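Local coordinates for beta-methylmalyl-CoA dehydratase (Chloroflexus aurantiacus, PDB 4E3E), which catalyses the reversible dehydration of (2R,3S)-beta-methylmalyl-CoA to mesaconyl-CoA in the glyoxylate assimilation cycle, at residues 26-31 and 103-108; 56-61 and 176-181; 67-72 and 140-145; 95-100 and 135-140; 167-172 and 271-276. All blocks are in the same frame, centred on the assembly; numbering follows the deposited sequence.

In the fold
The protein belongs to the HotDog clan, and its antiparallel sheet packs against helix 65-80. Interactions 1, 3, 4 and 5 all reach this sheet. Interaction 3, its centre about 7 Å from that of the chain, sets helix 65-80 on strand 138-149; interaction 4 shares Leu140 with it and is nested within its loop, about 12 Å away between centres. Interactions 1 and 5 each lie about 13 Å from interaction 3 between centres, and along the chain both 1 and 3 close before 5 opens. Interaction 2 joins two loops, its centre about 15 Å from that of interaction 4; these two meet at the probable substrate site, where Pro177 packs on Val98.

Interaction 1 (26-31 and 103-108); sequences RTITEG and DTLSTT
Arg26, paired with Leu105 across the strands, turns the edge of its guanidinium back on its own strand: NH1 donates to Thr27 O at 2.9 Å with the acceptor almost in the guanidinium plane. The bond is bent, and NH1 stands above the Thr27 carbonyl plane, 37° out of it. Asp32 gives the same nitrogen a salt bridge.

Arg26 and Leu105 form an antiparallel hydrogen-bonded pair, Arg26 N lying 2.9 Å from Leu105 O and Leu105 N 3.0 Å from Arg26 O. Thr27 with Thr104 is the adjoining non-hydrogen-bonded pair, where the CA atoms come within 4.0 Å. On the face carrying these threonines, Thr27 OG1 and Thr104 OG1 lie 2.7 Å apart in a hydrogen bond whose direction is not fixed. In both, OG1 stands beside the backbone N (chi1 -59° and -55°), which lets the hydroxyls converge. Thr27 OG1 also bonds to Thr50 N of the second subunit, so this pair sits at an interface. A third backbone bond, Ile28 N to Asp103 O at 2.8 Å, extends the pairing.

On the side of Leu105, Ile28 CD1 meets Leu105 CD1 at 3.6 Å, next to helix 65-80. The ladder is an antiparallel strand pair between strand 19-27, outermost within this chain, and strand 104-116 of the hot-dog sheet.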
# COMPACT_ATOMS: atom_id res chain seq x y z
N ARG A 26 -13.19 0.06 13.64
CA ARG A 26 -12.22 -0.44 12.73
C ARG A 26 -11.47 -1.66 13.17
O ARG A 26 -10.72 -1.60 14.09
CB ARG A 26 -11.22 0.68 12.50
CG ARG A 26 -10.06 0.31 11.64
CD ARG A 26 -10.44 0.33 10.20
NE ARG A 26 -9.38 0.83 9.37
CZ ARG A 26 -8.29 0.15 9.09
NH1 ARG A 26 -8.16 -1.06 9.55
NH2 ARG A 26 -7.37 0.68 8.35
N THR A 27 -11.64 -2.76 12.45
CA THR A 27 -10.85 -3.97 12.67
C THR A 27 -9.47 -3.77 12.08
O THR A 27 -9.34 -3.38 10.91
CB THR A 27 -11.52 -5.21 12.04
OG1 THR A 27 -12.81 -5.37 12.61
CG2 THR A 27 -10.69 -6.47 12.28
N ILE A 28 -8.44 -4.01 12.88
CA ILE A 28 -7.07 -3.81 12.44
C ILE A 28 -6.46 -5.14 12.05
O ILE A 28 -6.53 -6.13 12.81
CB ILE A 28 -6.23 -3.07 13.51
CG1 ILE A 28 -6.86 -1.71 13.83
CG2 ILE A 28 -4.80 -2.87 13.02
CD1 ILE A 28 -6.19 -0.98 14.98
N THR A 29 -5.92 -5.20 10.83
CA THR A 29 -5.45 -6.49 10.30
C THR A 29 -3.98 -6.47 9.92
O THR A 29 -3.33 -5.41 9.94
CB THR A 29 -6.22 -6.88 9.03
OG1 THR A 29 -5.83 -5.99 7.97
CG2 THR A 29 -7.72 -6.75 9.23
N GLU A 30 -3.49 -7.64 9.51
CA GLU A 30 -2.12 -7.77 9.02
C GLU A 30 -1.92 -6.92 7.80
O GLU A 30 -0.79 -6.50 7.53
CB GLU A 30 -1.77 -9.24 8.72
CG GLU A 30 -1.72 -10.15 9.95
CD GLU A 30 -0.44 -10.00 10.79
OE1 GLU A 30 0.21 -8.92 10.77
OE2 GLU A 30 -0.09 -10.98 11.49
N GLY A 31 -2.99 -6.62 7.06
CA GLY A 31 -2.84 -5.70 5.91
C GLY A 31 -2.51 -4.29 6.37
O GLY A 31 -1.74 -3.55 5.70
N ASP A 103 -8.23 -7.33 16.20
CA ASP A 103 -8.95 -6.51 17.19
C ASP A 103 -9.69 -5.39 16.50
O ASP A 103 -9.27 -4.92 15.44
CB ASP A 103 -7.99 -5.92 18.24
CG ASP A 103 -7.46 -6.97 19.22
OD1 ASP A 103 -8.00 -8.10 19.23
OD2 ASP A 103 -6.51 -6.65 19.97
N THR A 104 -10.79 -4.95 17.11
CA THR A 104 -11.60 -3.86 16.58
C THR A 104 -11.70 -2.69 17.55
O THR A 104 -12.10 -2.85 18.71
CB THR A 104 -13.00 -4.37 16.21
OG1 THR A 104 -12.85 -5.48 15.31
CG2 THR A 104 -13.86 -3.26 15.56
N LEU A 105 -11.36 -1.50 17.05
CA LEU A 105 -11.35 -0.29 17.88
C LEU A 105 -12.54 0.61 17.57
O LEU A 105 -12.90 0.82 16.41
CB LEU A 105 -10.03 0.48 17.70
CG LEU A 105 -8.70 -0.27 17.90
CD1 LEU A 105 -7.53 0.70 17.91
CD2 LEU A 105 -8.68 -1.14 19.16
N SER A 106 -13.15 1.12 18.63
CA SER A 106 -14.12 2.21 18.51
C SER A 106 -13.73 3.34 19.46
O SER A 106 -13.07 3.12 20.48
CB SER A 106 -15.55 1.73 18.76
OG SER A 106 -15.57 0.74 19.76
N THR A 107 -14.15 4.55 19.10
CA THR A 107 -13.69 5.75 19.80
C THR A 107 -14.88 6.61 20.23
O THR A 107 -15.90 6.71 19.53
CB THR A 107 -12.68 6.54 18.93
OG1 THR A 107 -11.63 5.66 18.52
CG2 THR A 107 -12.05 7.70 19.73
N THR A 108 -14.75 7.21 21.41
CA THR A 108 -15.71 8.20 21.86
C THR A 108 -14.90 9.37 22.37
O THR A 108 -13.78 9.17 22.85
CB THR A 108 -16.60 7.69 23.00
OG1 THR A 108 -15.78 7.44 24.14
CG2 THR A 108 -17.30 6.39 22.61

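Interaction 2 (56-61 and 176-181); sequences LGLERA and VPYTVS
Leu56 meets Tyr178 and Thr179 where helix 50-55 ends in a Schellman motif, so the contact joins a helix terminus to the loop running from strand 138-149 to helix 187-190. Leu56 O accepts a nearly straight bond from Thr179 N at 2.8 Å, the donor tilted only 15° from the carbonyl plane. Leu56 CA makes a C-H contact to Thr179 O at 3.3 Å, so both the N-H and the carbonyl of Thr179 meet Leu56. The side chain adds apolar cover: Leu56 CB lies 3.8 Å from Tyr178 CB, and CD2 runs alongside Val180 CG2, both side chains pointing the same way.

Gly57 follows with phi 92°, the positive value of the Schellman turn.

Leu58 then crosses Tyr178 at a slant, its CG 4.0 Å from Tyr178 CB. Tyr178 holds its CG between backbone N and carbonyl carbon (chi1 47°), and the ring leads away from the 56-61 segment toward Ser270, whose OG bonds the phenol oxygen. Leu46 of helix 45-48 packs on both leucines and on the tyrosine. The contact borders the probable substrate site: Pro177 packs on Val98, and Leu58 lies near Pro62. Leu58 CD2 lies 3.4 Å from Pro177 O.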
# COMPACT_ATOMS: atom_id res chain seq x y z
N LEU A 56 8.81 -12.34 24.33
CA LEU A 56 8.56 -11.37 25.39
C LEU A 56 7.24 -11.62 26.09
O LEU A 56 6.83 -10.84 26.95
CB LEU A 56 8.61 -9.94 24.83
CG LEU A 56 9.91 -9.60 24.10
CD1 LEU A 56 9.89 -8.14 23.65
CD2 LEU A 56 11.15 -9.90 24.94
N GLY A 57 6.57 -12.71 25.72
CA GLY A 57 5.35 -13.14 26.41
C GLY A 57 4.06 -12.60 25.79
O GLY A 57 3.01 -12.74 26.37
N LEU A 58 4.15 -11.97 24.63
CA LEU A 58 2.96 -11.50 23.91
C LEU A 58 2.37 -12.61 23.05
O LEU A 58 3.06 -13.60 22.75
CB LEU A 58 3.32 -10.29 23.01
CG LEU A 58 3.70 -9.01 23.76
CD1 LEU A 58 4.06 -7.89 22.80
CD2 LEU A 58 2.61 -8.55 24.74
N GLU A 59 1.12 -12.49 22.66
CA GLU A 59 0.48 -13.49 21.82
C GLU A 59 1.10 -13.59 20.45
O GLU A 59 1.22 -14.65 19.90
CB GLU A 59 -1.00 -13.20 21.67
CG GLU A 59 -1.77 -13.09 22.97
CD GLU A 59 -3.24 -12.76 22.76
OE1 GLU A 59 -3.77 -13.05 21.69
OE2 GLU A 59 -3.86 -12.23 23.69
N ARG A 60 1.46 -12.45 19.89
CA ARG A 60 2.02 -12.35 18.57
C ARG A 60 2.47 -10.92 18.48
O ARG A 60 2.34 -10.21 19.42
CB ARG A 60 0.99 -12.66 17.52
CG ARG A 60 -0.32 -11.94 17.71
CD ARG A 60 -1.40 -12.38 16.74
NE ARG A 60 -1.09 -12.11 15.35
CZ ARG A 60 -1.87 -12.47 14.34
NH1 ARG A 60 -1.54 -12.20 13.11
NH2 ARG A 60 -2.99 -13.12 14.58
N ALA A 61 3.02 -10.51 17.36
CA ALA A 61 3.49 -9.15 17.27
C ALA A 61 2.30 -8.25 17.44
O ALA A 61 1.31 -8.42 16.81
CB ALA A 61 4.14 -8.92 15.94
N VAL A 176 2.83 -2.16 31.11
CA VAL A 176 4.08 -2.83 30.71
C VAL A 176 3.70 -4.27 30.36
O VAL A 176 3.82 -5.17 31.20
CB VAL A 176 5.15 -2.79 31.83
CG1 VAL A 176 6.46 -3.41 31.36
CG2 VAL A 176 5.38 -1.36 32.30
N PRO A 177 3.23 -4.49 29.12
CA PRO A 177 2.49 -5.71 28.75
C PRO A 177 3.35 -6.89 28.37
O PRO A 177 2.83 -7.95 28.06
CB PRO A 177 1.71 -5.26 27.52
CG PRO A 177 2.57 -4.18 26.89
CD PRO A 177 3.38 -3.56 27.99
N TYR A 178 4.67 -6.71 28.36
CA TYR A 178 5.57 -7.81 28.05
C TYR A 178 6.68 -7.90 29.08
O TYR A 178 6.80 -7.03 29.95
CB TYR A 178 6.11 -7.68 26.62
CG TYR A 178 6.61 -6.30 26.26
CD1 TYR A 178 7.90 -5.90 26.61
CD2 TYR A 178 5.80 -5.40 25.57
CE1 TYR A 178 8.37 -4.64 26.27
CE2 TYR A 178 6.26 -4.13 25.23
CZ TYR A 178 7.55 -3.75 25.58
OH TYR A 178 8.02 -2.50 25.24
N THR A 179 7.48 -8.96 28.99
CA THR A 179 8.52 -9.23 29.97
C THR A 179 9.81 -9.57 29.25
O THR A 179 9.79 -10.28 28.24
CB THR A 179 8.14 -10.43 30.85
OG1 THR A 179 6.87 -10.18 31.44
CG2 THR A 179 9.17 -10.62 31.96
N VAL A 180 10.93 -9.10 29.78
CA VAL A 180 12.23 -9.33 29.17
C VAL A 180 13.11 -10.13 30.12
O VAL A 180 13.15 -9.85 31.31
CB VAL A 180 12.94 -8.00 28.87
CG1 VAL A 180 14.31 -8.24 28.27
CG2 VAL A 180 12.11 -7.15 27.93
N SER A 181 13.80 -11.14 29.59
CA SER A 181 14.94 -11.68 30.33
C SER A 181 16.15 -11.70 29.42
O SER A 181 16.03 -11.94 28.22
CB SER A 181 14.66 -13.07 30.91
OG SER A 181 14.35 -14.00 29.90

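Interaction 3 (67-72 and 140-145); sequences LVFHIV and LEYIRW
In this hot-dog fold helix 65-80 lies against the antiparallel sheet, and Phe69, Val72, Leu140 and Tyr142 make part of the helix-sheet interface. Helix segment 67-72 and strand segment 140-145 cross at -62°, their axes 9.6 Å apart at closest approach. The contacts between the two segments are apolar, and no hydrogen bond joins them.

Leu140 extends from the strand with its CG opposite the backbone N (chi1 173°), which sends the side chain toward the helix; the second torsion then selects CD2 as the methyl that touches it. Leu140 CD2 lies 3.7 Å from Phe69 CA, close to the helix backbone itself, and 4.0 Å from Val72 CB. The one methyl thus sits between residues three apart on the helix. Leu140 CD2 is also 3.8 Å from Phe69 CD1, and Val68 adds a looser contact, CG1 to Leu140 CB.

Tyr142, two residues along the strand and on the same side as Leu140, offers a ring face to the helix. Phe69 CE1 stands 3.9 Å above the Tyr142 ring plane, displaced toward the rim, while Leu140 CG lies in plane at the ring's edge. The two rings are inclined at 50° with centroids 5.3 Å apart, an oblique pairing, while the side chains as a whole cross at about a right angle. Phe73 and Thr76, further along the same helix, continue the cover of Tyr142. Val72 and Tyr142 slide past each other in opposite directions, and the pair closes with Val72 CG1 at 3.8 Å from Tyr142 CE2.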
# COMPACT_ATOMS: atom_id res chain seq x y z
N LEU A 67 0.29 3.39 15.18
CA LEU A 67 -0.79 2.95 14.28
C LEU A 67 -2.13 2.96 15.05
O LEU A 67 -3.14 3.49 14.54
CB LEU A 67 -0.51 1.58 13.64
CG LEU A 67 -1.56 0.97 12.70
CD1 LEU A 67 -2.02 1.94 11.60
CD2 LEU A 67 -1.03 -0.35 12.10
N VAL A 68 -2.13 2.39 16.26
CA VAL A 68 -3.27 2.50 17.18
C VAL A 68 -3.68 3.97 17.39
O VAL A 68 -4.86 4.33 17.27
CB VAL A 68 -2.99 1.85 18.55
CG1 VAL A 68 -4.12 2.15 19.54
CG2 VAL A 68 -2.81 0.34 18.41
N PHE A 69 -2.70 4.82 17.70
CA PHE A 69 -2.98 6.24 17.91
C PHE A 69 -3.67 6.93 16.71
O PHE A 69 -4.71 7.57 16.90
CB PHE A 69 -1.72 6.98 18.36
CG PHE A 69 -1.90 8.45 18.51
CD1 PHE A 69 -2.40 8.99 19.70
CD2 PHE A 69 -1.59 9.30 17.47
CE1 PHE A 69 -2.57 10.36 19.84
CE2 PHE A 69 -1.76 10.68 17.60
CZ PHE A 69 -2.26 11.20 18.79
N HIS A 70 -3.10 6.79 15.51
CA HIS A 70 -3.66 7.43 14.31
C HIS A 70 -5.04 6.96 13.95
O HIS A 70 -5.87 7.72 13.48
CB HIS A 70 -2.72 7.28 13.12
CG HIS A 70 -1.35 7.86 13.35
ND1 HIS A 70 -1.17 9.04 13.97
CD2 HIS A 70 -0.09 7.37 13.03
CE1 HIS A 70 0.15 9.31 14.04
NE2 HIS A 70 0.81 8.29 13.47
N ILE A 71 -5.31 5.68 14.18
CA ILE A 71 -6.65 5.15 13.95
C ILE A 71 -7.68 5.72 14.93
O ILE A 71 -8.75 6.18 14.50
CB ILE A 71 -6.63 3.61 13.90
CG1 ILE A 71 -5.94 3.16 12.60
CG2 ILE A 71 -8.06 3.05 13.98
CD1 ILE A 71 -5.63 1.69 12.53
N VAL A 72 -7.36 5.71 16.23
CA VAL A 72 -8.21 6.32 17.27
C VAL A 72 -8.43 7.81 16.96
O VAL A 72 -9.58 8.30 16.92
CB VAL A 72 -7.63 6.09 18.69
CG1 VAL A 72 -8.34 6.96 19.73
CG2 VAL A 72 -7.78 4.61 19.09
N LEU A 140 -6.30 3.00 24.46
CA LEU A 140 -5.71 4.33 24.43
C LEU A 140 -6.71 5.36 24.91
O LEU A 140 -7.89 5.33 24.53
CB LEU A 140 -5.28 4.67 23.01
CG LEU A 140 -4.79 6.10 22.72
CD1 LEU A 140 -3.51 6.40 23.50
CD2 LEU A 140 -4.58 6.30 21.22
N GLU A 141 -6.24 6.27 25.75
CA GLU A 141 -6.97 7.50 26.05
C GLU A 141 -6.00 8.68 26.01
O GLU A 141 -4.82 8.54 26.32
CB GLU A 141 -7.69 7.41 27.41
CG GLU A 141 -6.75 7.26 28.60
CD GLU A 141 -7.48 7.25 29.93
OE1 GLU A 141 -8.46 8.01 30.08
OE2 GLU A 141 -7.09 6.49 30.82
N TYR A 142 -6.50 9.85 25.63
CA TYR A 142 -5.66 11.06 25.61
C TYR A 142 -6.56 12.29 25.61
O TYR A 142 -7.78 12.19 25.39
CB TYR A 142 -4.71 11.08 24.40
CG TYR A 142 -5.44 11.08 23.07
CD1 TYR A 142 -5.96 12.26 22.54
CD2 TYR A 142 -5.62 9.89 22.35
CE1 TYR A 142 -6.65 12.27 21.33
CE2 TYR A 142 -6.31 9.89 21.14
CZ TYR A 142 -6.82 11.08 20.64
OH TYR A 142 -7.51 11.10 19.45
N ILE A 143 -5.95 13.44 25.86
CA ILE A 143 -6.62 14.71 25.74
C ILE A 143 -5.96 15.44 24.59
O ILE A 143 -4.74 15.39 24.43
CB ILE A 143 -6.48 15.54 27.04
CG1 ILE A 143 -7.29 14.89 28.17
CG2 ILE A 143 -6.89 16.99 26.82
CD1 ILE A 143 -6.83 15.33 29.54
N ARG A 144 -6.75 16.09 23.75
CA ARG A 144 -6.18 16.98 22.77
C ARG A 144 -7.05 18.22 22.73
O ARG A 144 -8.21 18.20 23.15
CB ARG A 144 -6.03 16.31 21.38
CG ARG A 144 -7.28 16.24 20.50
CD ARG A 144 -6.90 15.70 19.13
NE ARG A 144 -8.02 15.32 18.27
CZ ARG A 144 -8.31 15.92 17.11
NH1 ARG A 144 -7.59 16.95 16.66
NH2 ARG A 144 -9.34 15.47 16.39
N TRP A 145 -6.47 19.32 22.25
CA TRP A 145 -7.24 20.53 22.07
C TRP A 145 -6.96 21.12 20.72
O TRP A 145 -5.84 21.02 20.22
CB TRP A 145 -7.09 21.53 23.23
CG TRP A 145 -5.69 21.96 23.58
CD1 TRP A 145 -5.11 23.20 23.34
CD2 TRP A 145 -4.66 21.20 24.31
NE1 TRP A 145 -3.82 23.25 23.83
CE2 TRP A 145 -3.49 22.09 24.42
CE3 TRP A 145 -4.59 19.91 24.85
CZ2 TRP A 145 -2.31 21.68 25.04
CZ3 TRP A 145 -3.39 19.51 25.48
CH2 TRP A 145 -2.28 20.38 25.57

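Interaction 4 (95-100 and 135-140); sequences FGAVVY and WDEVVL
Backbone hydrogen bonds tie Gly96 and Ala97 to Val138 and Val139. Gly96 N donates to Val139 O at 2.8 Å, and Ala97 N to Val138 O at 3.0 Å. Between them Gly96, without a side chain, lets its CA come 3.5 Å from Val138 O in a C-H...O contact. Val139 and Leu140 together face Gly131 in a classic beta bulge, and the chain turns a corner at Val139.

One water adds a bridge, donating to Ala97 O at 2.7 Å and to Val139 O. It lies at the edge of the Phe95 ring, in its plane. Val139 O is therefore gripped by both Gly96 N and the water.

Apolar contacts flank the polar ones. Leu140 CD1 sits over the centre of the Phe95 ring, a CH-pi contact 3.9 Å from the centroid and 12° off the normal. Both side chains point the same way from their non-hydrogen-bonded pair. Further along, Val99 holds CG2 beside its backbone N (chi1 -177°), facing Val139; Val99 CG2 meets Val139 CB at 3.7 Å, the two side chains crossing at about a right angle.

Gly96, Ala97 and Val98 probably help bind the substrate. With the amides of Gly96 and Ala97 both bonded to the bulged strand, the geometry implies that the start of this loop is held by its backbone.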
# COMPACT_ATOMS: atom_id res chain seq x y z
N PHE A 95 -1.38 4.54 26.84
CA PHE A 95 -1.69 3.28 26.14
C PHE A 95 -2.12 2.23 27.15
O PHE A 95 -1.54 2.14 28.22
CB PHE A 95 -0.50 2.83 25.26
CG PHE A 95 -0.31 3.71 24.04
CD1 PHE A 95 -0.99 3.44 22.84
CD2 PHE A 95 0.51 4.84 24.09
CE1 PHE A 95 -0.85 4.28 21.73
CE2 PHE A 95 0.66 5.67 22.98
CZ PHE A 95 -0.02 5.40 21.80
N GLY A 96 -3.17 1.48 26.83
CA GLY A 96 -3.77 0.55 27.79
C GLY A 96 -3.51 -0.88 27.34
O GLY A 96 -2.37 -1.30 27.22
N ALA A 97 -4.57 -1.64 27.06
CA ALA A 97 -4.40 -3.01 26.58
C ALA A 97 -3.69 -3.05 25.22
O ALA A 97 -3.87 -2.16 24.37
CB ALA A 97 -5.75 -3.73 26.50
N VAL A 98 -2.86 -4.07 25.05
CA VAL A 98 -2.20 -4.35 23.77
C VAL A 98 -3.25 -4.60 22.68
O VAL A 98 -4.30 -5.22 22.92
CB VAL A 98 -1.28 -5.59 23.89
CG1 VAL A 98 -0.61 -5.93 22.58
CG2 VAL A 98 -0.23 -5.34 24.95
N VAL A 99 -2.96 -4.10 21.48
CA VAL A 99 -3.79 -4.31 20.29
C VAL A 99 -3.09 -5.32 19.37
O VAL A 99 -1.90 -5.17 19.08
CB VAL A 99 -4.00 -2.97 19.55
CG1 VAL A 99 -4.92 -3.15 18.35
CG2 VAL A 99 -4.61 -1.94 20.50
N TYR A 100 -3.83 -6.34 18.93
CA TYR A 100 -3.33 -7.36 18.02
C TYR A 100 -4.12 -7.33 16.71
O TYR A 100 -5.27 -6.86 16.70
CB TYR A 100 -3.49 -8.74 18.66
CG TYR A 100 -2.62 -8.99 19.88
CD1 TYR A 100 -1.22 -9.10 19.75
CD2 TYR A 100 -3.18 -9.14 21.15
CE1 TYR A 100 -0.42 -9.35 20.86
CE2 TYR A 100 -2.38 -9.39 22.27
CZ TYR A 100 -1.00 -9.49 22.11
OH TYR A 100 -0.20 -9.73 23.20
N TRP A 135 -13.58 -5.93 23.41
CA TRP A 135 -13.86 -6.43 24.77
C TRP A 135 -14.17 -5.29 25.71
O TRP A 135 -14.28 -5.48 26.92
CB TRP A 135 -12.67 -7.21 25.30
CG TRP A 135 -12.29 -8.37 24.42
CD1 TRP A 135 -11.21 -8.45 23.54
CD2 TRP A 135 -13.00 -9.64 24.28
NE1 TRP A 135 -11.20 -9.65 22.89
CE2 TRP A 135 -12.24 -10.42 23.29
CE3 TRP A 135 -14.14 -10.20 24.85
CZ2 TRP A 135 -12.63 -11.69 22.90
CZ3 TRP A 135 -14.52 -11.49 24.46
CH2 TRP A 135 -13.78 -12.22 23.51
N ASP A 136 -14.31 -4.09 25.15
CA ASP A 136 -14.50 -2.85 25.90
C ASP A 136 -13.33 -2.49 26.80
O ASP A 136 -13.51 -1.74 27.76
CB ASP A 136 -15.82 -2.89 26.70
CG ASP A 136 -17.05 -2.75 25.82
OD1 ASP A 136 -17.01 -1.95 24.86
OD2 ASP A 136 -18.05 -3.46 26.07
N GLU A 137 -12.13 -3.00 26.51
CA GLU A 137 -10.91 -2.58 27.22
C GLU A 137 -10.35 -1.34 26.54
O GLU A 137 -10.28 -1.28 25.32
CB GLU A 137 -9.85 -3.68 27.19
CG GLU A 137 -10.31 -5.01 27.79
CD GLU A 137 -9.31 -6.14 27.57
OE1 GLU A 137 -8.90 -6.41 26.40
OE2 GLU A 137 -8.92 -6.77 28.57
N VAL A 138 -9.94 -0.35 27.34
CA VAL A 138 -9.30 0.85 26.82
C VAL A 138 -7.91 0.49 26.32
O VAL A 138 -7.13 -0.13 27.04
CB VAL A 138 -9.21 1.91 27.94
CG1 VAL A 138 -8.41 3.12 27.49
CG2 VAL A 138 -10.62 2.30 28.43
N VAL A 139 -7.63 0.84 25.07
CA VAL A 139 -6.33 0.59 24.46
C VAL A 139 -5.56 1.90 24.39
O VAL A 139 -4.33 1.90 24.30
CB VAL A 139 -6.46 -0.07 23.05
CG1 VAL A 139 -7.23 -1.40 23.16
CG2 VAL A 139 -7.11 0.88 22.06
N LEU A 140 -6.30 3.00 24.46
CA LEU A 140 -5.71 4.33 24.43
C LEU A 140 -6.71 5.36 24.91
O LEU A 140 -7.89 5.33 24.53
CB LEU A 140 -5.28 4.67 23.01
CG LEU A 140 -4.79 6.10 22.72
CD1 LEU A 140 -3.51 6.40 23.50
CD2 LEU A 140 -4.58 6.30 21.22
O HOH W 1 -2.65 -0.04 23.26

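Interaction 5 (167-172 and 271-276); sequences DSVPVT and IAAINS
Val169 places CG1 on the far side from its backbone N (chi1 175°) and CG2 beside that N, where CG2 meets Ala273 CB; its own CB is placed by the backbone. Asn275, with CG opposite its carbonyl carbon (chi1 -51°), swings its side chain back toward Ser168. The two torsions direct these side chains across a contact that the paths of loop 167-172 and strand 270-278 have already set.

The main apolar contact is between a branched side chain and a methyl. Ala273 CB, pointing toward the loop, lies 3.6 Å from Val169 CB and equally near CG2, with CG1 a little further off. The methyl therefore meets the CB-CG2 side of the valine. Leu174 touches both partners from further along the same loop.

At Ser168 the chains come closest, its CA 4.4 Å from Asn275 CA. Asn275 CG lies 3.7 Å from Ser168 CB, and Asn275 CB is at the same distance from Asp167 O, so the asparagine lies along the loop backbone. The carboxylate of Asp167 leads away to a salt bridge with Arg311 of strand 307-318, which also touches Ser168 and Asn275.

The strand is irregular here: Ala272 with Ala273 faces Thr345, and Asn275 with Ser276 faces Asp343, each pair a classic beta bulge. Ile274, between them, points away from the loop and packs on Phe69 of helix 65-80. The loop thus lies across the sheet face remote from that helix, where Val169 and Ala273 meet in close van der Waals contact and the Asp167 charge is paired nearby.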
# COMPACT_ATOMS: atom_id res chain seq x y z
N ASP A 167 1.16 17.09 33.01
CA ASP A 167 2.40 17.34 32.28
C ASP A 167 2.89 16.06 31.57
O ASP A 167 3.51 16.13 30.52
CB ASP A 167 3.47 17.85 33.23
CG ASP A 167 4.81 18.06 32.54
OD1 ASP A 167 4.98 19.07 31.84
OD2 ASP A 167 5.69 17.20 32.72
N SER A 168 2.60 14.91 32.17
CA SER A 168 3.02 13.63 31.61
C SER A 168 2.10 12.56 32.17
O SER A 168 1.42 12.79 33.18
CB SER A 168 4.47 13.31 32.02
OG SER A 168 4.63 13.30 33.44
N VAL A 169 2.06 11.40 31.52
CA VAL A 169 1.42 10.22 32.10
C VAL A 169 2.35 9.69 33.19
O VAL A 169 3.51 9.40 32.91
CB VAL A 169 1.19 9.13 31.03
CG1 VAL A 169 0.63 7.85 31.67
CG2 VAL A 169 0.26 9.64 29.92
N PRO A 170 1.86 9.58 34.45
CA PRO A 170 2.73 9.09 35.53
C PRO A 170 3.24 7.67 35.28
O PRO A 170 2.50 6.83 34.74
CB PRO A 170 1.81 9.09 36.76
CG PRO A 170 0.72 10.05 36.43
CD PRO A 170 0.53 9.98 34.94
N VAL A 171 4.48 7.41 35.67
CA VAL A 171 5.10 6.11 35.48
C VAL A 171 4.26 4.99 36.14
O VAL A 171 4.25 3.85 35.66
CB VAL A 171 6.58 6.13 35.96
CG1 VAL A 171 6.70 6.11 37.48
CG2 VAL A 171 7.36 4.97 35.35
N THR A 172 3.53 5.35 37.19
CA THR A 172 2.66 4.39 37.88
C THR A 172 1.41 4.06 37.07
O THR A 172 0.72 3.10 37.38
CB THR A 172 2.26 4.90 39.27
OG1 THR A 172 1.80 6.25 39.15
CG2 THR A 172 3.46 4.86 40.23
N ILE A 271 6.09 2.60 22.55
CA ILE A 271 5.69 3.84 23.18
C ILE A 271 4.57 3.53 24.15
O ILE A 271 3.55 2.93 23.77
CB ILE A 271 5.22 4.88 22.15
CG1 ILE A 271 6.39 5.29 21.25
CG2 ILE A 271 4.57 6.06 22.88
CD1 ILE A 271 6.00 6.15 20.04
N ALA A 272 4.76 3.93 25.41
CA ALA A 272 3.78 3.63 26.45
C ALA A 272 2.92 4.84 26.80
O ALA A 272 1.84 4.68 27.39
CB ALA A 272 4.48 3.08 27.68
N ALA A 273 3.38 6.04 26.46
CA ALA A 273 2.62 7.25 26.72
C ALA A 273 3.04 8.37 25.79
O ALA A 273 4.20 8.44 25.37
CB ALA A 273 2.80 7.71 28.16
N ILE A 274 2.09 9.25 25.50
CA ILE A 274 2.37 10.54 24.86
C ILE A 274 2.10 11.65 25.89
O ILE A 274 0.98 11.76 26.40
CB ILE A 274 1.51 10.75 23.60
CG1 ILE A 274 1.89 9.70 22.55
CG2 ILE A 274 1.71 12.16 23.05
CD1 ILE A 274 0.83 9.48 21.49
N ASN A 275 3.11 12.45 26.17
CA ASN A 275 3.02 13.51 27.20
C ASN A 275 2.64 14.85 26.62
O ASN A 275 1.84 15.60 27.20
CB ASN A 275 4.36 13.62 27.94
CG ASN A 275 4.85 12.28 28.45
OD1 ASN A 275 5.98 11.85 28.17
ND2 ASN A 275 3.98 11.58 29.16
N SER A 276 3.20 15.17 25.46
CA SER A 276 2.79 16.37 24.75
C SER A 276 3.29 16.27 23.32
O SER A 276 4.14 15.42 23.01
CB SER A 276 3.30 17.65 25.43
OG SER A 276 4.69 17.78 25.26